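Local structure of hypothetical protein, similar to alpha-acetolactate decarboxylase (1XV2) at residues Gly156-Phe161 and Ile177-Asp182. The protein probably acts as an alpha-acetolactate decarboxylase, a zinc-bound enzyme that would convert acetolactate to acetoin with release of carbon dioxide. Residues are numbered along the deposited sequence; the frame is centred on the assembly and turned at random.
With ZN (zinc ion), chain E.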
ATOM      1  N   GLY A 156     -11.174 -24.346 -17.365  1.00 20.63           N
ATOM      2  CA  GLY A 156      -9.939 -23.661 -17.040  1.00 19.47           C
ATOM      3  C   GLY A 156      -9.951 -23.124 -15.624  1.00 19.28           C
ATOM      4  O   GLY A 156     -10.737 -23.569 -14.786  1.00 18.51           O
ATOM      5  N   ALA A 157      -9.082 -22.157 -15.356  1.00 19.07           N
ATOM      6  CA  ALA A 157      -8.998 -21.581 -14.026  1.00 16.44           C
ATOM      7  C   ALA A 157      -8.861 -20.072 -14.056  1.00 16.57           C
ATOM      8  O   ALA A 157      -8.162 -19.510 -14.901  1.00 15.94           O
ATOM      9  CB  ALA A 157      -7.819 -22.189 -13.271  1.00 16.18           C
ATOM     10  N   ILE A 158      -9.551 -19.424 -13.125  1.00 14.73           N
ATOM     11  CA  ILE A 158      -9.488 -17.981 -12.978  1.00 14.67           C
ATOM     12  C   ILE A 158      -8.691 -17.749 -11.706  1.00 14.87           C
ATOM     13  O   ILE A 158      -8.931 -18.407 -10.696  1.00 15.30           O
ATOM     14  CB  ILE A 158     -10.878 -17.342 -12.753  1.00 14.54           C
ATOM     15  CG1 ILE A 158     -11.723 -17.412 -14.027  1.00 15.00           C
ATOM     16  CG2 ILE A 158     -10.709 -15.903 -12.283  1.00 14.25           C
ATOM     17  CD1 ILE A 158     -13.110 -16.811 -13.864  1.00 17.27           C
ATOM     18  N   VAL A 159      -7.741 -16.827 -11.754  1.00 14.15           N
ATOM     19  CA  VAL A 159      -6.952 -16.498 -10.576  1.00 14.00           C
ATOM     20  C   VAL A 159      -6.919 -14.985 -10.500  1.00 13.62           C
ATOM     21  O   VAL A 159      -6.943 -14.301 -11.525  1.00 13.37           O
ATOM     22  CB  VAL A 159      -5.500 -17.049 -10.656  1.00 14.81           C
ATOM     23  CG1 VAL A 159      -5.528 -18.563 -10.803  1.00 15.14           C
ATOM     24  CG2 VAL A 159      -4.747 -16.407 -11.810  1.00 15.16           C
ATOM     25  N   GLY A 160      -6.889 -14.458  -9.285  1.00 13.92           N
ATOM     26  CA  GLY A 160      -6.862 -13.021  -9.128  1.00 14.85           C
ATOM     27  C   GLY A 160      -6.812 -12.589  -7.684  1.00 13.73           C
ATOM     28  O   GLY A 160      -6.597 -13.401  -6.781  1.00 15.80           O
ATOM     29  N   PHE A 161      -7.032 -11.300  -7.463  1.00 13.41           N
ATOM     30  CA  PHE A 161      -6.988 -10.742  -6.125  1.00 14.04           C
ATOM     31  C   PHE A 161      -8.057  -9.692  -5.911  1.00 14.24           C
ATOM     32  O   PHE A 161      -8.517  -9.048  -6.854  1.00 13.59           O
ATOM     33  CB  PHE A 161      -5.627 -10.090  -5.886  1.00 14.06           C
ATOM     34  CG  PHE A 161      -4.475 -11.019  -6.068  1.00 14.16           C
ATOM     35  CD1 PHE A 161      -4.140 -11.933  -5.076  1.00 15.53           C
ATOM     36  CD2 PHE A 161      -3.728 -10.992  -7.242  1.00 13.89           C
ATOM     37  CE1 PHE A 161      -3.071 -12.812  -5.249  1.00 15.64           C
ATOM     38  CE2 PHE A 161      -2.661 -11.865  -7.427  1.00 13.97           C
ATOM     39  CZ  PHE A 161      -2.331 -12.777  -6.427  1.00 14.14           C
ATOM     40  N   ILE A 177      -8.934 -10.309 -11.977  1.00 13.74           N
ATOM     41  CA  ILE A 177      -8.726 -11.710 -12.304  1.00 12.19           C
ATOM     42  C   ILE A 177      -8.352 -11.999 -13.748  1.00 12.45           C
ATOM     43  O   ILE A 177      -8.804 -11.323 -14.673  1.00 13.79           O
ATOM     44  CB  ILE A 177      -9.998 -12.521 -11.996  1.00 13.24           C
ATOM     45  CG1 ILE A 177     -11.211 -11.822 -12.619  1.00 14.75           C
ATOM     46  CG2 ILE A 177     -10.187 -12.660 -10.492  1.00 15.16           C
ATOM     47  CD1 ILE A 177     -12.499 -12.619 -12.540  1.00 12.18           C
ATOM     48  N   HIS A 178      -7.533 -13.029 -13.923  1.00 11.47           N
ATOM     49  CA  HIS A 178      -7.099 -13.472 -15.242  1.00 13.12           C
ATOM     50  C   HIS A 178      -7.542 -14.920 -15.388  1.00 13.86           C
ATOM     51  O   HIS A 178      -7.789 -15.598 -14.392  1.00 14.28           O
ATOM     52  CB  HIS A 178      -5.577 -13.388 -15.384  1.00 10.08           C
ATOM     53  CG  HIS A 178      -5.056 -11.994 -15.551  1.00 13.22           C
ATOM     54  ND1 HIS A 178      -3.724 -11.721 -15.780  1.00 13.51           N
ATOM     55  CD2 HIS A 178      -5.686 -10.796 -15.527  1.00 11.92           C
ATOM     56  CE1 HIS A 178      -3.556 -10.415 -15.891  1.00 12.36           C
ATOM     57  NE2 HIS A 178      -4.731  -9.831 -15.742  1.00 10.73           N
ATOM     58  N   PHE A 179      -7.627 -15.390 -16.628  1.00 14.01           N
ATOM     59  CA  PHE A 179      -8.052 -16.756 -16.905  1.00 15.69           C
ATOM     60  C   PHE A 179      -7.064 -17.496 -17.801  1.00 15.68           C
ATOM     61  O   PHE A 179      -6.377 -16.892 -18.624  1.00 16.41           O
ATOM     62  CB  PHE A 179      -9.427 -16.734 -17.586  1.00 16.90           C
ATOM     63  CG  PHE A 179      -9.933 -18.092 -17.990  1.00 16.66           C
ATOM     64  CD1 PHE A 179     -10.503 -18.945 -17.050  1.00 17.23           C
ATOM     65  CD2 PHE A 179      -9.842 -18.516 -19.313  1.00 16.84           C
ATOM     66  CE1 PHE A 179     -10.979 -20.207 -17.422  1.00 16.97           C
ATOM     67  CE2 PHE A 179     -10.313 -19.773 -19.697  1.00 17.00           C
ATOM     68  CZ  PHE A 179     -10.885 -20.620 -18.746  1.00 15.52           C
ATOM     69  N   ALA A 180      -7.004 -18.811 -17.625  1.00 16.22           N
ATOM     70  CA  ALA A 180      -6.156 -19.684 -18.430  1.00 17.26           C
ATOM     71  C   ALA A 180      -6.904 -21.006 -18.553  1.00 17.19           C
ATOM     72  O   ALA A 180      -7.237 -21.634 -17.546  1.00 16.16           O
ATOM     73  CB  ALA A 180      -4.793 -19.903 -17.761  1.00 17.06           C
ATOM     74  N   ASP A 181      -7.178 -21.420 -19.786  1.00 18.91           N
ATOM     75  CA  ASP A 181      -7.900 -22.663 -20.012  1.00 21.25           C
ATOM     76  C   ASP A 181      -6.972 -23.865 -19.866  1.00 22.50           C
ATOM     77  O   ASP A 181      -5.758 -23.753 -20.048  1.00 22.19           O
ATOM     78  CB  ASP A 181      -8.571 -22.645 -21.395  1.00 19.33           C
ATOM     79  CG  ASP A 181      -7.604 -22.934 -22.537  1.00 22.71           C
ATOM     80  OD1 ASP A 181      -6.413 -22.555 -22.445  1.00 21.42           O
ATOM     81  OD2 ASP A 181      -8.055 -23.530 -23.544  1.00 18.94           O
ATOM     82  N   ASP A 182      -7.556 -25.007 -19.513  1.00 23.75           N
ATOM     83  CA  ASP A 182      -6.810 -26.247 -19.327  1.00 26.00           C
ATOM     84  C   ASP A 182      -5.909 -26.569 -20.509  1.00 27.01           C
ATOM     85  O   ASP A 182      -4.797 -27.060 -20.326  1.00 26.11           O
ATOM     86  CB  ASP A 182      -7.778 -27.404 -19.078  1.00 27.51           C
ATOM     87  CG  ASP A 182      -8.273 -27.451 -17.642  1.00 31.58           C
ATOM     88  OD1 ASP A 182      -8.411 -26.375 -17.018  1.00 33.02           O
ATOM     89  OD2 ASP A 182      -8.535 -28.563 -17.136  1.00 32.23           O
TER
HETATM   90 ZN    ZN E 801      -5.157  -7.618 -15.683  1.00 17.49          ZN
HETATM   91  O   HOH W   1      -4.319  -6.782 -17.803  1.00 14.63           O
HETATM   92  O   HOH W   2      -4.715  -5.157 -15.851  1.00 18.22           O
HETATM   93  O   HOH W   3      -2.873  -6.666 -15.804  1.00 12.83           O
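Phe179 lies along the backbone of Gly156 and Ala157, on the neighbouring arm of an antiparallel beta hairpin. Its CG is anti to the backbone N (chi1 177°), which swings the ring across to the neighbouring strand. CB and CG pass the carbonyl of Ala157, and Phe179 CD1 comes within 3.2 Å of Ala157 O. CE1 reaches Ala157 N and Gly156 C. Phe179 CZ ends 3.6 Å from Gly156 CA. The ring thus rests directly on the backbone of Gly156, which has no side chain. Ile158 CG1 meets the ring at its edge, 3.6 Å from Phe179 CD1. The other branch, Ile158 CG2, presses on Ile177 CB at 3.5 Å, a tight carbon pair. Ile177 CG2 packs over the bare CA of Gly160.

Four backbone hydrogen bonds join 156-161 to 177-182. Ala157 and Ala180 exchange one pair. Val159 and His178 exchange the other, with His178 N to Val159 O at 2.8 Å. Val159 and His178 share the opposite face of the sheet from Ile158 and Phe179. The His178 ring leads away from Val159, and His178 NE2 binds the zinc ion at 2.2 Å. His176, His189 and three waters complete the metal site. His178 ND1 donates to Val49 O, which probably helps to set the rotation of the His178 ring.

Ile158 and Phe179 pack against Met124 of strand 120-127, and Phe121 closes on the Phe179 ring nearly at a right angle. On the zinc-bearing face, Val159 and His178 both touch Ile50 of strand 48-52, linking the hairpin to the other large sheet.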